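Local coordinates for 2-hydroxyisobutanoyl-CoA mutase large subunit (Aquincola tertiaricarbonis, PDB 4R3U), which isomerises 2-hydroxyisobutyryl-CoA and (S)-3-hydroxybutyryl-CoA, working as the substrate-binding partner of a small cobalamin-binding subunit, at residues Arg59-Thr62 with Ala63-Ala67; Tyr421-Ala424 with Leu425-Glu428; Ser536-Leu539 with Met540-Thr543. One frame throughout, in Å; residues are numbered along the deposited sequence.

In the fold
Interactions 1 and 2 form one packed cluster, with centres about 9 Å apart, where the loop ahead of barrel strand 97-102 lies against helix 420-442. The Tyr61 and Tyr421 rings meet there with planes at about 30°, CE1 of Tyr61 coming 3.3 Å from CD1 of Tyr421, while Ile66 rests on Glu423. Interaction 3 starts helix 540-549 beyond the chain's centre, its own centre about 54 Å from interaction 1 and about 44 Å from interaction 2. The Met540 side chain is about 8 Å from that of Val208, a residue that binds (3S)-3-hydroxybutanoyl-CoA, and the Thr60 side chain is about 13 Å from a bound 3-hydroxybutanoyl-CoA. The cluster borders the second large subunit.

Interaction 1: residues Arg59-Thr62 with Ala63-Ala67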
# COMPACT_ATOMS: atom_id res chain seq x y z
N ARG A 59 -6.76 9.95 -21.64
CA ARG A 59 -7.61 10.37 -20.53
C ARG A 59 -8.36 9.16 -19.97
O ARG A 59 -8.42 8.98 -18.75
CB ARG A 59 -8.59 11.47 -21.00
CG ARG A 59 -9.63 11.91 -19.95
CD ARG A 59 -10.48 13.08 -20.43
NE ARG A 59 -9.65 14.25 -20.73
CZ ARG A 59 -9.30 14.65 -21.95
NH1 ARG A 59 -9.76 14.01 -23.02
NH2 ARG A 59 -8.50 15.69 -22.11
N THR A 60 -8.90 8.33 -20.88
CA THR A 60 -9.61 7.08 -20.59
C THR A 60 -9.44 6.12 -21.77
O THR A 60 -9.16 6.54 -22.89
CB THR A 60 -11.09 7.36 -20.18
OG1 THR A 60 -11.46 6.46 -19.13
CG2 THR A 60 -12.09 7.29 -21.36
N TYR A 61 -9.61 4.82 -21.49
CA TYR A 61 -9.53 3.75 -22.49
C TYR A 61 -10.90 3.04 -22.57
O TYR A 61 -11.56 2.83 -21.55
CB TYR A 61 -8.38 2.77 -22.14
CG TYR A 61 -6.99 3.36 -22.30
CD1 TYR A 61 -6.47 4.22 -21.34
CD2 TYR A 61 -6.19 3.03 -23.39
CE1 TYR A 61 -5.21 4.80 -21.50
CE2 TYR A 61 -4.91 3.57 -23.54
CZ TYR A 61 -4.42 4.45 -22.59
OH TYR A 61 -3.17 5.01 -22.75
N THR A 62 -11.34 2.73 -23.79
CA THR A 62 -12.61 2.04 -24.06
C THR A 62 -12.30 0.72 -24.75
O THR A 62 -11.12 0.43 -25.01
CB THR A 62 -13.56 2.92 -24.87
OG1 THR A 62 -13.01 3.17 -26.18
CG2 THR A 62 -13.91 4.23 -24.14
N ALA A 63 -13.33 -0.09 -25.06
CA ALA A 63 -13.14 -1.37 -25.74
C ALA A 63 -12.57 -1.18 -27.14
O ALA A 63 -11.89 -2.09 -27.64
CB ALA A 63 -14.45 -2.13 -25.81
N ALA A 64 -12.82 0.01 -27.76
CA ALA A 64 -12.35 0.37 -29.09
C ALA A 64 -10.81 0.37 -29.17
O ALA A 64 -10.23 -0.08 -30.18
CB ALA A 64 -12.91 1.73 -29.50
N ASP A 65 -10.16 0.83 -28.09
CA ASP A 65 -8.70 0.93 -27.95
C ASP A 65 -8.00 -0.42 -27.98
O ASP A 65 -6.82 -0.47 -28.29
CB ASP A 65 -8.33 1.69 -26.67
CG ASP A 65 -8.88 3.10 -26.61
OD1 ASP A 65 -8.60 3.89 -27.54
OD2 ASP A 65 -9.60 3.40 -25.65
N ILE A 66 -8.72 -1.50 -27.63
CA ILE A 66 -8.15 -2.86 -27.58
C ILE A 66 -8.70 -3.82 -28.64
O ILE A 66 -8.29 -4.98 -28.66
CB ILE A 66 -8.13 -3.44 -26.13
CG1 ILE A 66 -9.54 -3.56 -25.51
CG2 ILE A 66 -7.19 -2.64 -25.24
CD1 ILE A 66 -9.66 -4.70 -24.50
N ALA A 67 -9.60 -3.34 -29.50
CA ALA A 67 -10.25 -4.09 -30.58
C ALA A 67 -9.25 -4.75 -31.54
O ALA A 67 -9.54 -5.82 -32.07
CB ALA A 67 -11.20 -3.19 -31.36
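Asp65 holds CG anti to its carbonyl carbon (chi1 -59°), beside its own backbone N, and this turns the carboxylate back along the chain to Thr62. Thr62 in turn sets OG1 between its backbone N and its carbonyl carbon (chi1 65°), bringing the hydroxyl to the same carboxylate. The Asp65 carboxylate thus reaches back to Thr62 N across a short turn with helical backbone angles, in the loop before strand 97-102 of the TIM barrel. Its main bond runs from Thr62 N to Asp65 OD2, 2.6 Å long and almost straight at 168°, with the donor meeting the oxygen nearly end-on to its C-O bond. The Thr62 hydroxyl adds only a weak bond, OG1 to OD2 at 3.5 Å. In the other direction Asp65 N donates to Thr62 O at 3.3 Å, from above the carbonyl plane, so one bond joins backbone to backbone and the other joins backbone to carboxylate. The second carboxylate oxygen, OD1, makes a salt bridge to Arg27 of helix 17-32, which fixes the rotation of the group. Tyr61 continues toward the subunit interface, its carbonyl accepting from Arg84 of the second subunit and its hydroxyl bonded to Gln58 N. Ala64 packs beside Thr62, its CB lying 3.6 Å from Thr62 OG1.

Interaction 2: residues Tyr421-Ala424 with Leu425-Glu428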
# COMPACT_ATOMS: atom_id res chain seq x y z
N TYR A 421 -7.22 -0.09 -20.40
CA TYR A 421 -5.93 0.57 -20.22
C TYR A 421 -4.80 -0.45 -20.12
O TYR A 421 -3.84 -0.35 -20.90
CB TYR A 421 -5.98 1.53 -19.00
CG TYR A 421 -4.64 2.13 -18.58
CD1 TYR A 421 -3.72 2.58 -19.53
CD2 TYR A 421 -4.33 2.28 -17.23
CE1 TYR A 421 -2.48 3.09 -19.14
CE2 TYR A 421 -3.10 2.82 -16.83
CZ TYR A 421 -2.17 3.20 -17.80
OH TYR A 421 -0.94 3.71 -17.41
N VAL A 422 -4.91 -1.43 -19.18
CA VAL A 422 -3.86 -2.43 -18.97
C VAL A 422 -3.66 -3.24 -20.24
O VAL A 422 -2.51 -3.43 -20.66
CB VAL A 422 -4.07 -3.28 -17.68
CG1 VAL A 422 -2.94 -4.30 -17.45
CG2 VAL A 422 -4.22 -2.38 -16.45
N GLU A 423 -4.75 -3.62 -20.92
CA GLU A 423 -4.65 -4.36 -22.18
C GLU A 423 -3.98 -3.61 -23.33
O GLU A 423 -3.14 -4.19 -24.01
CB GLU A 423 -5.98 -5.03 -22.59
CG GLU A 423 -6.47 -6.11 -21.64
CD GLU A 423 -5.61 -7.32 -21.32
OE1 GLU A 423 -4.49 -7.46 -21.86
OE2 GLU A 423 -6.07 -8.14 -20.49
N ALA A 424 -4.29 -2.31 -23.49
CA ALA A 424 -3.71 -1.42 -24.49
C ALA A 424 -2.23 -1.18 -24.20
O ALA A 424 -1.41 -1.24 -25.11
CB ALA A 424 -4.46 -0.10 -24.52
N LEU A 425 -1.90 -0.94 -22.91
CA LEU A 425 -0.52 -0.74 -22.47
C LEU A 425 0.31 -2.02 -22.61
O LEU A 425 1.46 -1.94 -23.06
CB LEU A 425 -0.48 -0.18 -21.04
CG LEU A 425 0.78 0.61 -20.62
CD1 LEU A 425 1.19 1.67 -21.68
CD2 LEU A 425 0.58 1.24 -19.26
N THR A 426 -0.28 -3.21 -22.26
CA THR A 426 0.36 -4.53 -22.44
C THR A 426 0.74 -4.68 -23.93
O THR A 426 1.88 -5.06 -24.25
CB THR A 426 -0.58 -5.67 -22.00
OG1 THR A 426 -0.92 -5.51 -20.61
CG2 THR A 426 -0.01 -7.06 -22.26
N THR A 427 -0.21 -4.33 -24.83
CA THR A 427 0.00 -4.43 -26.28
C THR A 427 1.06 -3.44 -26.82
O THR A 427 1.82 -3.79 -27.72
CB THR A 427 -1.35 -4.47 -27.01
OG1 THR A 427 -2.08 -5.62 -26.54
CG2 THR A 427 -1.19 -4.51 -28.51
N GLU A 428 1.09 -2.21 -26.25
CA GLU A 428 2.04 -1.15 -26.59
C GLU A 428 3.45 -1.60 -26.20
O GLU A 428 4.36 -1.54 -27.03
CB GLU A 428 1.66 0.18 -25.91
CG GLU A 428 1.00 1.17 -26.86
CD GLU A 428 1.90 1.68 -27.98
OE1 GLU A 428 1.76 1.19 -29.12
OE2 GLU A 428 2.75 2.56 -27.71
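Tyr421 and Leu425, one helical turn apart on helix 420-442, lie side by side and point the same way. Both carry CG anti to the backbone N, with chi1 171° in the tyrosine, and so the outer end of the ring draws level with the leucine branch. Leu425 CD2 does the touching: it lies 3.6 Å from Tyr421 CE1 and 3.4 Å from Tyr421 OH, reaching the ring obliquely. Val412 of the second subunit packs on Tyr421, while Leu425 faces Ala311 of helix 306-327.

A quarter-turn round the helix, Val422 and Thr426 are set across one another at a slant. Thr426 OG1, anti to its own carbonyl carbon, folds back beside the backbone N and donates to Val422 O at 2.6 Å. It comes from above the carbonyl plane, 45° out of it, whereas Thr426 N reaches the same oxygen at 2.8 Å with a tilt of only 20°. One carbonyl oxygen thus accepts two hydrogen bonds from a single residue. With a valine in place of Thr426, Val422 O would probably keep only the backbone bond, and Arg314 would lose a weak hydrogen-bonding partner. The regular helix bonds continue through Leu425 N to Tyr421 O at 2.9 Å and Glu428 N to Ala424 O at 2.9 Å.

The Thr427 hydroxyl bonds to Arg318 and to Thr69. Arg314 is also salt-bridged to Glu423, so the buried polar ends of Glu423 and, more weakly, Thr426 share this one arginine of helix 306-327, whose charge would be expected to polarise the Thr426 hydroxyl and stabilise the ionised glutamate.

Interaction 3: residues Ser536-Leu539 with Met540-Thr543; sequences SQNL and MPLT
Asn538 accepts from Met540 N through its side chain, an Asx turn that caps the start of helix 540-549. The bond, OD1 to N at 2.9 Å, lies in the carbonyl plane of the amide and is fairly straight at 160°. The two side chains run side by side, so that Met540 CB also sits 3.2 Å from Asn538 OD1.

The tight part is on the inner side. Met540, bent at chi2 and chi3, turns its thioether end away from the asparagine and packs on Trp184 and Leu187 of helix 183-196 and Tyr239 of helix 226-243. Leu539 is buried too, against Ile232 and Val531. Its carbonyl oxygen receives the Thr543 hydroxyl, OG1 to O at 2.7 Å, from above the carbonyl plane; the helical bond from Thr543 N to that oxygen is weak at 3.3 Å.

The other side is open and wetter. Pro541 is exposed, and its CD lies 3.6 Å from Asn538 O. A water finishes the turn there, donating to Asn538 O at 2.9 Å and accepting from Leu542 N at 2.7 Å, so it links loop and helix where no direct bond joins these two atoms.

Proline has no N-H to satisfy, and the neighbouring amides of Met540 and Leu542 are met by the asparagine and the water. Asn538 ND2 donates to Asp235 O while OD1 caps the helix, and these opposite demands fix which way round the amide lies.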
# COMPACT_ATOMS: atom_id res chain seq x y z
N SER A 536 33.94 -26.91 -25.73
CA SER A 536 32.87 -27.91 -25.78
C SER A 536 32.63 -28.65 -24.45
O SER A 536 31.52 -29.17 -24.22
CB SER A 536 33.11 -28.89 -26.93
OG SER A 536 34.18 -29.77 -26.62
N GLN A 537 33.67 -28.72 -23.59
CA GLN A 537 33.61 -29.39 -22.28
C GLN A 537 32.90 -28.55 -21.23
O GLN A 537 32.91 -27.33 -21.32
CB GLN A 537 35.02 -29.76 -21.82
CG GLN A 537 35.53 -31.08 -22.40
CD GLN A 537 36.89 -31.42 -21.84
OE1 GLN A 537 37.08 -31.51 -20.63
NE2 GLN A 537 37.87 -31.60 -22.72
N ASN A 538 32.29 -29.20 -20.21
CA ASN A 538 31.60 -28.50 -19.13
C ASN A 538 32.53 -28.36 -17.90
O ASN A 538 33.20 -29.32 -17.50
CB ASN A 538 30.28 -29.18 -18.77
CG ASN A 538 29.32 -28.32 -17.96
OD1 ASN A 538 29.65 -27.81 -16.89
ND2 ASN A 538 28.10 -28.15 -18.43
N LEU A 539 32.57 -27.14 -17.31
CA LEU A 539 33.41 -26.80 -16.16
C LEU A 539 32.88 -27.31 -14.84
O LEU A 539 33.63 -27.41 -13.88
CB LEU A 539 33.62 -25.28 -16.06
CG LEU A 539 34.54 -24.64 -17.09
CD1 LEU A 539 34.40 -23.14 -17.06
CD2 LEU A 539 35.97 -25.02 -16.86
N MET A 540 31.57 -27.58 -14.77
CA MET A 540 30.88 -27.99 -13.55
C MET A 540 31.39 -29.23 -12.81
O MET A 540 31.70 -29.09 -11.62
CB MET A 540 29.36 -28.00 -13.71
CG MET A 540 28.76 -26.59 -13.80
SD MET A 540 29.10 -25.54 -12.37
CE MET A 540 28.40 -26.53 -11.04
N PRO A 541 31.52 -30.42 -13.45
CA PRO A 541 32.00 -31.61 -12.71
C PRO A 541 33.29 -31.45 -11.92
O PRO A 541 33.35 -31.87 -10.76
CB PRO A 541 32.13 -32.67 -13.80
CG PRO A 541 31.20 -32.26 -14.84
CD PRO A 541 31.20 -30.77 -14.86
N LEU A 542 34.32 -30.83 -12.54
CA LEU A 542 35.62 -30.63 -11.90
C LEU A 542 35.62 -29.56 -10.83
O LEU A 542 36.38 -29.70 -9.88
CB LEU A 542 36.73 -30.40 -12.95
CG LEU A 542 38.17 -30.57 -12.53
CD1 LEU A 542 38.39 -31.86 -11.77
CD2 LEU A 542 39.04 -30.55 -13.72
N THR A 543 34.79 -28.50 -10.98
CA THR A 543 34.65 -27.44 -9.97
C THR A 543 33.99 -28.06 -8.71
O THR A 543 34.37 -27.69 -7.59
CB THR A 543 33.87 -26.22 -10.51
OG1 THR A 543 34.35 -25.85 -11.79
CG2 THR A 543 33.95 -25.02 -9.58
O HOH W 1 34.60 -30.57 -15.25